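PDB 1UT1: Dr hemagglutinin structural subunit from Escherichia coli, which mediates adherence of uropathogenic bacteria to the upper urinary tract as a fimbrial adhesin that binds the Dr blood group antigen and agglutinates human erythrocytes. Local coordinates for residues T71-Q76 against T138-G143; G77-I82 against V92-T97; N99-T104 against Y110-G115. The protein carries 3 engineered substitutions. All coordinates share one frame; numbering follows the deposited sequence. Where two conformers were deposited one is given.

Contact 1: T71-Q76 against T138-G143; sequences TDNFEQ and TLTLTG
Asn73 and Leu139 carry most of this contact, their side chains crossing at a slant rather than lying alongside each other. The CB of Asn73 points at segment 138-143, and Leu139 CD1 comes within 3.6 Å of it; the same methyl is equally close to Asn73 CG, so it lies against both the CB and the amide carbon. Leu139 sets out across this line, but with CG anti to the backbone N (chi1 165°) and the second torsion at 66°, CD1 ends up against the asparagine. Beyond CG, the flat amide spans the backbone on either side of Leu139. As modelled, Asn73 OD1 is 2.8 Å from Thr138 O and Asn73 ND2 is 3.0 Å from Thr140 N. The two ends of this amide are probably exchanged, and with the group turned over both approaches may be hydrogen bonds. Thr140 CB lies near the end of the amide. The main chains themselves stay apart: the nearest CA atoms, those of Asn73 and Leu139, are 6.2 Å from each other.

The backbone partners place the contact in the fold. Leu139 and Leu141 bond to strand 16-25, whereas Thr138 bonds to Ile82 and Thr140 to Asp70, so the asparagine sits where one edge of strand 135-147 passes from one neighbour to another. Chemically, a single buried amide meets backbone polar groups at that changeover while its CB and amide carbon pack on a leucine methyl, which probably ties residues 71-73 to the strand through a side chain in place of regular strand pairing.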
loop_
_atom_site.group_PDB
_atom_site.type_symbol
_atom_site.label_atom_id
_atom_site.label_comp_id
_atom_site.label_asym_id
_atom_site.label_seq_id
_atom_site.Cartn_x
_atom_site.Cartn_y
_atom_site.Cartn_z
ATOM N N THR A 71 1.187 14.641 11.567
ATOM C CA THR A 71 2.099 15.258 12.514
ATOM C C THR A 71 3.501 15.432 11.965
ATOM O O THR A 71 4.180 16.403 12.284
ATOM C CB THR A 71 2.198 14.392 13.833
ATOM O OG1 THR A 71 0.882 14.181 14.365
ATOM C CG2 THR A 71 3.048 15.102 14.879
ATOM N N ASP A 72 3.973 14.446 11.213
ATOM C CA ASP A 72 5.334 14.484 10.707
ATOM C C ASP A 72 5.556 15.434 9.534
ATOM O O ASP A 72 6.673 15.504 8.989
ATOM C CB ASP A 72 5.815 13.082 10.361
ATOM C CG ASP A 72 6.056 12.232 11.604
ATOM O OD1 ASP A 72 6.352 12.825 12.663
ATOM O OD2 ASP A 72 5.938 10.990 11.519
ATOM N N ASN A 73 4.486 16.107 9.094
ATOM C CA ASN A 73 4.566 16.963 7.889
ATOM C C ASN A 73 4.454 18.463 8.181
ATOM O O ASN A 73 4.273 19.264 7.258
ATOM C CB ASN A 73 3.444 16.605 6.897
ATOM C CG ASN A 73 3.718 15.314 6.147
ATOM O OD1 ASN A 73 4.802 15.111 5.568
ATOM N ND2 ASN A 73 2.756 14.449 6.153
ATOM N N PHE A 74 4.437 18.830 9.454
ATOM C CA PHE A 74 4.341 20.232 9.801
ATOM C C PHE A 74 5.106 20.584 11.067
ATOM O O PHE A 74 5.196 19.784 12.015
ATOM C CB PHE A 74 2.884 20.705 9.899
ATOM C CG PHE A 74 2.134 20.148 11.083
ATOM C CD1 PHE A 74 1.980 20.906 12.234
ATOM C CD2 PHE A 74 1.468 18.932 11.001
ATOM C CE1 PHE A 74 1.276 20.405 13.331
ATOM C CE2 PHE A 74 0.742 18.447 12.076
ATOM C CZ PHE A 74 0.682 19.180 13.265
ATOM N N GLU A 75 5.559 21.825 11.094
ATOM C CA GLU A 75 6.183 22.412 12.263
ATOM C C GLU A 75 6.279 23.919 12.090
ATOM O O GLU A 75 6.709 24.400 11.046
ATOM C CB GLU A 75 7.578 21.852 12.440
ATOM C CG GLU A 75 7.797 21.185 13.770
ATOM C CD GLU A 75 9.183 20.611 13.886
ATOM O OE1 GLU A 75 9.342 19.539 14.516
ATOM O OE2 GLU A 75 10.096 21.187 13.264
ATOM N N GLN A 76 5.957 24.660 13.146
ATOM C CA GLN A 76 6.207 26.094 13.143
ATOM C C GLN A 76 5.572 26.771 11.932
ATOM O O GLN A 76 6.224 27.533 11.231
ATOM C CB GLN A 76 7.742 26.320 13.171
ATOM C CG GLN A 76 8.267 27.603 12.519
ATOM C CD GLN A 76 9.146 27.332 11.294
ATOM O OE1 GLN A 76 9.292 26.185 10.871
ATOM N NE2 GLN A 76 9.745 28.387 10.765
ATOM N N THR A 138 6.990 12.154 1.401
ATOM C CA THR A 138 5.535 12.005 1.463
ATOM C C THR A 138 4.897 13.175 2.224
ATOM O O THR A 138 5.453 13.645 3.243
ATOM C CB THR A 138 5.173 10.632 2.228
ATOM O OG1 THR A 138 5.888 9.528 1.635
ATOM C CG2 THR A 138 3.693 10.337 2.147
ATOM N N LEU A 139 3.700 13.584 1.773
ATOM C CA LEU A 139 2.887 14.568 2.476
ATOM C C LEU A 139 1.483 13.971 2.551
ATOM O O LEU A 139 0.899 13.602 1.529
ATOM C CB LEU A 139 2.818 15.911 1.750
ATOM C CG LEU A 139 1.707 16.856 2.251
ATOM C CD1 LEU A 139 1.976 17.301 3.683
ATOM C CD2 LEU A 139 1.622 18.083 1.335
ATOM N N THR A 140 0.974 13.801 3.765
ATOM C CA THR A 140 -0.331 13.167 3.942
ATOM C C THR A 140 -1.342 14.188 4.494
ATOM O O THR A 140 -1.046 14.895 5.473
ATOM C CB THR A 140 -0.189 11.980 4.909
ATOM O OG1 THR A 140 0.723 11.018 4.347
ATOM C CG2 THR A 140 -1.530 11.319 5.132
ATOM N N LEU A 141 -2.490 14.314 3.824
ATOM C CA LEU A 141 -3.527 15.307 4.194
ATOM C C LEU A 141 -4.868 14.599 4.384
ATOM O O LEU A 141 -5.296 13.806 3.537
ATOM C CB LEU A 141 -3.693 16.357 3.099
ATOM C CG LEU A 141 -2.442 17.242 2.827
ATOM C CD1 LEU A 141 -2.598 18.019 1.492
ATOM C CD2 LEU A 141 -2.238 18.201 3.960
ATOM N N THR A 142 -5.518 14.895 5.493
ATOM C CA THR A 142 -6.787 14.256 5.830
ATOM C C THR A 142 -7.873 15.311 5.874
ATOM O O THR A 142 -7.714 16.352 6.504
ATOM C CB THR A 142 -6.707 13.576 7.228
ATOM O OG1 THR A 142 -5.716 12.542 7.189
ATOM C CG2 THR A 142 -8.106 12.954 7.608
ATOM N N GLY A 143 -9.009 15.003 5.264
ATOM C CA GLY A 143 -10.127 15.938 5.205
ATOM C C GLY A 143 -10.908 15.972 6.487
ATOM O O GLY A 143 -10.983 14.978 7.231
#

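Contact 2: G77-I82 against V92-T97; sequences GKFFLI and VNIRPT
Val92 O receives the shortest sound polar bond of this contact, 2.6 Å from a water that also accepts a hydrogen bond from Phe79 N at 2.9 Å. The water therefore links two backbone atoms too distant to bond directly, Phe79 N lying 4.5 Å from Val92 O. Beside this bridge the strands share one direct bond, from Val92 N to Phe79 O at 3.1 Å. It is nearly straight at the hydrogen (171°), yet the donor stands above the carbonyl plane. This fits strands that splay rather than run flat together: the short segments 78-82 and 92-96 make an angle of 112° between their directions, with axes 6.1 Å apart at closest.

On the side of Phe79 and Val92, apolar side chains meet across the diverging strands. Ile94, extended beyond CB (chi2 177°), reaches across and lays its CD1 over one face of the Phe79 ring, 3.6 Å from the centroid in a CH-pi contact, displaced somewhat toward the rim. The two side chains meet at about a right angle. Val92 works with both methyls: CG2 rests against Phe79 CB, while CG1 meets Leu81 CD1 at 3.6 Å, again with the side chains roughly perpendicular. From strand 118-125, Ile121 and Ile123 pack on Ile94, and Ile123 also on Val92; Thr104 touches Phe79.

Where strands 78-83 and 89-96 separate, direct pairing thus gives way to a water-mediated link, which satisfies a peptide N-H and a carbonyl, and apolar contacts among Phe79, Leu81, Val92 and Ile94 continue where the backbones part.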
loop_
_atom_site.group_PDB
_atom_site.type_symbol
_atom_site.label_atom_id
_atom_site.label_comp_id
_atom_site.label_asym_id
_atom_site.label_seq_id
_atom_site.Cartn_x
_atom_site.Cartn_y
_atom_site.Cartn_z
ATOM N N GLY A 77 4.287 26.509 11.711
ATOM C CA GLY A 77 3.545 27.139 10.616
ATOM C C GLY A 77 4.050 26.761 9.217
ATOM O O GLY A 77 3.620 27.343 8.229
ATOM N N LYS A 78 4.913 25.751 9.142
ATOM C CA LYS A 78 5.443 25.283 7.849
ATOM C C LYS A 78 5.040 23.847 7.539
ATOM O O LYS A 78 5.084 22.977 8.416
ATOM C CB LYS A 78 6.973 25.388 7.824
ATOM C CG LYS A 78 7.481 26.808 7.672
ATOM C CD LYS A 78 8.990 26.865 7.683
ATOM C CE LYS A 78 9.465 28.309 7.570
ATOM N NZ LYS A 78 8.362 29.224 7.133
ATOM N N PHE A 79 4.697 23.595 6.272
ATOM C CA PHE A 79 4.390 22.239 5.804
ATOM C C PHE A 79 5.597 21.728 5.006
ATOM O O PHE A 79 6.303 22.498 4.339
ATOM C CB PHE A 79 3.193 22.261 4.842
ATOM C CG PHE A 79 1.892 22.603 5.505
ATOM C CD1 PHE A 79 1.377 23.883 5.426
ATOM C CD2 PHE A 79 1.180 21.623 6.212
ATOM C CE1 PHE A 79 0.123 24.188 6.001
ATOM C CE2 PHE A 79 -0.030 21.915 6.820
ATOM C CZ PHE A 79 -0.544 23.209 6.751
ATOM N N PHE A 80 5.762 20.409 4.997
ATOM C CA PHE A 80 6.842 19.805 4.213
ATOM C C PHE A 80 6.533 18.361 3.963
ATOM O O PHE A 80 5.880 17.705 4.799
ATOM C CB PHE A 80 8.216 19.932 4.933
ATOM C CG PHE A 80 8.145 19.756 6.434
ATOM C CD1 PHE A 80 8.222 18.489 7.007
ATOM C CD2 PHE A 80 7.976 20.866 7.269
ATOM C CE1 PHE A 80 8.124 18.316 8.403
ATOM C CE2 PHE A 80 7.819 20.704 8.671
ATOM C CZ PHE A 80 7.921 19.430 9.228
ATOM N N LEU A 81 6.968 17.860 2.811
ATOM C CA LEU A 81 7.005 16.419 2.600
ATOM C C LEU A 81 8.158 15.950 3.483
ATOM O O LEU A 81 9.102 16.697 3.723
ATOM C CB LEU A 81 7.327 16.060 1.150
ATOM C CG LEU A 81 6.120 16.014 0.210
ATOM C CD1 LEU A 81 5.680 17.417 -0.049
ATOM C CD2 LEU A 81 6.526 15.321 -1.113
ATOM N N ILE A 82 8.063 14.720 3.963
ATOM C CA ILE A 82 9.080 14.171 4.850
ATOM C C ILE A 82 9.628 12.873 4.260
ATOM O O ILE A 82 8.898 12.117 3.636
ATOM C CB ILE A 82 8.501 13.929 6.284
ATOM C CG1 ILE A 82 9.650 13.711 7.304
ATOM C CG2 ILE A 82 7.505 12.767 6.292
ATOM C CD1 ILE A 82 10.467 14.998 7.628
ATOM N N VAL A 92 7.065 22.971 1.399
ATOM C CA VAL A 92 6.131 23.269 0.327
ATOM C C VAL A 92 5.143 24.371 0.697
ATOM O O VAL A 92 4.806 24.556 1.879
ATOM C CB VAL A 92 5.310 21.994 -0.090
ATOM C CG1 VAL A 92 6.235 20.927 -0.716
ATOM C CG2 VAL A 92 4.504 21.387 1.121
ATOM N N ASN A 93 4.552 24.962 -0.348
ATOM C CA ASN A 93 3.370 25.811 -0.210
ATOM C C ASN A 93 2.178 25.011 -0.684
ATOM O O ASN A 93 2.304 24.154 -1.554
ATOM C CB ASN A 93 3.485 27.045 -1.079
ATOM C CG ASN A 93 4.406 28.071 -0.489
ATOM O OD1 ASN A 93 4.341 28.374 0.714
ATOM N ND2 ASN A 93 5.322 28.562 -1.303
ATOM N N ILE A 94 1.041 25.262 -0.060
ATOM C CA ILE A 94 -0.215 24.587 -0.388
ATOM C C ILE A 94 -1.174 25.683 -0.786
ATOM O O ILE A 94 -1.354 26.654 -0.044
ATOM C CB ILE A 94 -0.767 23.877 0.875
ATOM C CG1 ILE A 94 0.253 22.809 1.343
ATOM C CG2 ILE A 94 -2.128 23.277 0.613
ATOM C CD1 ILE A 94 -0.158 22.085 2.664
ATOM N N ARG A 95 -1.733 25.586 -1.993
ATOM C CA ARG A 95 -2.517 26.688 -2.546
ATOM C C ARG A 95 -3.687 26.174 -3.406
ATOM O O ARG A 95 -3.465 25.471 -4.371
ATOM C CB ARG A 95 -1.599 27.573 -3.416
ATOM C CG ARG A 95 -2.295 28.804 -3.991
ATOM C CD ARG A 95 -1.298 29.754 -4.603
ATOM N NE ARG A 95 -0.911 29.334 -5.951
ATOM C CZ ARG A 95 0.277 28.820 -6.282
ATOM N NH1 ARG A 95 1.218 28.631 -5.356
ATOM N NH2 ARG A 95 0.520 28.473 -7.538
ATOM N N PRO A 96 -4.912 26.590 -3.098
ATOM C CA PRO A 96 -6.073 26.223 -3.948
ATOM C C PRO A 96 -5.901 26.889 -5.280
ATOM O O PRO A 96 -5.269 27.945 -5.363
ATOM C CB PRO A 96 -7.268 26.865 -3.226
ATOM C CG PRO A 96 -6.675 28.051 -2.505
ATOM C CD PRO A 96 -5.277 27.570 -2.052
ATOM N N THR A 97 -6.470 26.304 -6.331
ATOM C CA THR A 97 -6.280 26.866 -7.671
ATOM C C THR A 97 -7.314 27.946 -8.007
ATOM O O THR A 97 -7.232 28.578 -9.057
ATOM C CB THR A 97 -6.331 25.777 -8.767
ATOM O OG1 THR A 97 -7.654 25.247 -8.861
ATOM C CG2 THR A 97 -5.327 24.658 -8.509
HETATM O O HOH W 1 5.118 25.645 4.236
#

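Contact 3: N99-T104 against Y110-G115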
loop_
_atom_site.group_PDB
_atom_site.type_symbol
_atom_site.label_atom_id
_atom_site.label_comp_id
_atom_site.label_asym_id
_atom_site.label_seq_id
_atom_site.Cartn_x
_atom_site.Cartn_y
_atom_site.Cartn_z
ATOM N N ASN A 99 -9.792 31.335 -6.382
ATOM C CA ASN A 99 -9.460 32.563 -5.636
ATOM C C ASN A 99 -9.656 32.463 -4.134
ATOM O O ASN A 99 -9.714 33.492 -3.464
ATOM C CB ASN A 99 -10.386 33.701 -6.086
ATOM C CG ASN A 99 -9.835 34.488 -7.220
ATOM O OD1 ASN A 99 -9.307 35.574 -7.011
ATOM N ND2 ASN A 99 -10.200 34.091 -8.430
ATOM N N SER A 100 -9.916 31.264 -3.626
ATOM C CA SER A 100 -10.378 31.143 -2.263
ATOM C C SER A 100 -9.326 31.360 -1.198
ATOM O O SER A 100 -8.145 31.126 -1.420
ATOM C CB SER A 100 -11.170 29.861 -2.049
ATOM O OG SER A 100 -10.344 28.733 -2.236
ATOM N N ALA A 101 -9.762 31.891 -0.056
ATOM C CA ALA A 101 -8.847 32.221 1.039
ATOM C C ALA A 101 -8.880 31.148 2.121
ATOM O O ALA A 101 -9.947 30.754 2.590
ATOM C CB ALA A 101 -9.214 33.563 1.631
ATOM N N TRP A 102 -7.690 30.750 2.550
ATOM C CA TRP A 102 -7.500 29.716 3.559
ATOM C C TRP A 102 -6.489 30.201 4.591
ATOM O O TRP A 102 -5.686 31.131 4.329
ATOM C CB TRP A 102 -6.950 28.421 2.911
ATOM C CG TRP A 102 -7.863 27.795 1.903
ATOM C CD1 TRP A 102 -8.331 28.355 0.771
ATOM C CD2 TRP A 102 -8.436 26.476 1.985
ATOM N NE1 TRP A 102 -9.194 27.480 0.127
ATOM C CE2 TRP A 102 -9.276 26.320 0.859
ATOM C CE3 TRP A 102 -8.367 25.446 2.937
ATOM C CZ2 TRP A 102 -9.971 25.129 0.593
ATOM C CZ3 TRP A 102 -9.071 24.266 2.697
ATOM C CH2 TRP A 102 -9.873 24.119 1.522
ATOM N N THR A 103 -6.495 29.544 5.746
ATOM C CA THR A 103 -5.601 29.889 6.814
ATOM C C THR A 103 -4.822 28.647 7.246
ATOM O O THR A 103 -5.350 27.546 7.228
ATOM C CB THR A 103 -6.403 30.436 8.007
ATOM O OG1 THR A 103 -7.029 31.665 7.615
ATOM C CG2 THR A 103 -5.485 30.702 9.225
ATOM N N THR A 104 -3.592 28.851 7.704
ATOM C CA THR A 104 -2.794 27.776 8.273
ATOM C C THR A 104 -2.760 27.911 9.813
ATOM O O THR A 104 -2.470 28.997 10.354
ATOM C CB THR A 104 -1.337 27.826 7.739
ATOM O OG1 THR A 104 -1.329 27.543 6.341
ATOM C CG2 THR A 104 -0.464 26.818 8.458
ATOM N N TYR A 110 -7.237 25.393 6.602
ATOM C CA TYR A 110 -8.707 25.462 6.603
ATOM C C TYR A 110 -9.224 26.654 5.827
ATOM O O TYR A 110 -8.541 27.680 5.732
ATOM C CB TYR A 110 -9.272 25.465 8.036
ATOM C CG TYR A 110 -9.001 26.761 8.817
ATOM C CD1 TYR A 110 -7.937 26.843 9.720
ATOM C CD2 TYR A 110 -9.880 27.847 8.737
ATOM C CE1 TYR A 110 -7.716 28.009 10.477
ATOM C CE2 TYR A 110 -9.649 29.020 9.472
ATOM C CZ TYR A 110 -8.592 29.069 10.370
ATOM O OH TYR A 110 -8.352 30.218 11.097
ATOM N N LYS A 111 -10.428 26.521 5.279
ATOM C CA LYS A 111 -11.008 27.553 4.439
ATOM C C LYS A 111 -11.609 28.654 5.310
ATOM O O LYS A 111 -12.142 28.378 6.394
ATOM C CB LYS A 111 -12.073 26.945 3.505
ATOM C CG LYS A 111 -12.518 27.899 2.396
ATOM C CD LYS A 111 -13.464 27.206 1.417
ATOM C CE LYS A 111 -13.665 28.032 0.149
ATOM N NZ LYS A 111 -14.176 29.393 0.456
ATOM N N ASN A 112 -11.411 29.903 4.909
ATOM C CA ASN A 112 -11.824 31.026 5.781
ATOM C C ASN A 112 -13.342 31.178 5.955
ATOM O O ASN A 112 -13.777 31.877 6.868
ATOM C CB ASN A 112 -11.237 32.357 5.286
ATOM C CG ASN A 112 -9.757 32.446 5.470
ATOM O OD1 ASN A 112 -9.155 33.466 5.154
ATOM N ND2 ASN A 112 -9.147 31.387 5.978
ATOM N N ASP A 113 -14.133 30.615 5.037
ATOM C CA ASP A 113 -15.618 30.677 5.126
ATOM C C ASP A 113 -16.213 29.289 5.105
ATOM O O ASP A 113 -15.618 28.367 4.532
ATOM C CB ASP A 113 -16.229 31.412 3.934
ATOM C CG ASP A 113 -15.332 32.467 3.364
ATOM O OD1 ASP A 113 -15.815 33.594 3.170
ATOM O OD2 ASP A 113 -14.209 32.141 2.948
ATOM N N VAL A 114 -17.476 29.183 5.529
ATOM C CA VAL A 114 -18.162 27.886 5.501
ATOM C C VAL A 114 -18.611 27.534 4.091
ATOM O O VAL A 114 -18.635 28.379 3.203
ATOM C CB VAL A 114 -19.405 27.840 6.464
ATOM C CG1 VAL A 114 -18.980 27.991 7.925
ATOM C CG2 VAL A 114 -20.465 28.905 6.047
ATOM N N GLY A 115 -18.982 26.279 3.883
ATOM C CA GLY A 115 -19.492 25.867 2.592
ATOM C C GLY A 115 -18.840 24.576 2.123
ATOM O O GLY A 115 -17.698 24.266 2.489
HETATM O O HOH W 2 -6.223 33.884 4.399
HETATM O O HOH W 3 -9.141 32.453 9.403
#
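Tyr110 exchanges two backbone hydrogen bonds with Thr103: its O accepts from Thr103 N at 2.8 Å, and its N donates to Thr103 O at 2.9 Å. With CG between its backbone N and carbonyl carbon, the Tyr110 ring lies alongside Thr103, whose CB sits over one face, 3.8 Å from the centroid and 24° off the normal. A water joins Tyr110 OH to Thr103 OG1, and Trp146 stacks on the same ring.

Lys111 follows on the other face, beside Trp102, in a non-hydrogen-bonded pair of the antiparallel hairpin formed by strands 102-105 and 108-111. Its CB stands over the centre of the six-membered ring of Trp102 at 3.8 Å, only 4° off the normal, and its CE runs on to Ser100 CB. Ser100 OG accepts a hydrogen bond from Trp102 NE1 in the indole plane, which should restrain the ring's rotation, and also bonds to Asp98.

Asn112 ends the pairing. Its N donates to Ala101 O at 2.9 Å, while ND2 gives a bent bond (134°) to Thr103 OG1 at 2.7 Å; OD1 takes a water that also donates to Trp102 O. Asp113 OD2 makes a long salt bridge with Lys111 NZ.

Contact 1 encloses the other two along the chain, with contact 2 closing before contact 3 opens. Contacts 1 and 2 lie about 9 Å apart between centres and touch through strand 78-83, which pairs with 74-75, 89-96 and 135-147, with probable backbone hydrogen bonds joining them. Contact 3 is more peripheral, its centre about 15 Å from that of contact 2 and 18 Å from that of contact 1. Phe79 on Thr104 and Pro96 on Trp102 join contacts 2 and 3. Two successive hairpins, 78-83/89-96 and 102-105/108-111, are thereby packed together in the all-beta adhesin domain. No segment falls within residues 10-63, the predicted receptor-binding region, consistent with a structural part in the domain.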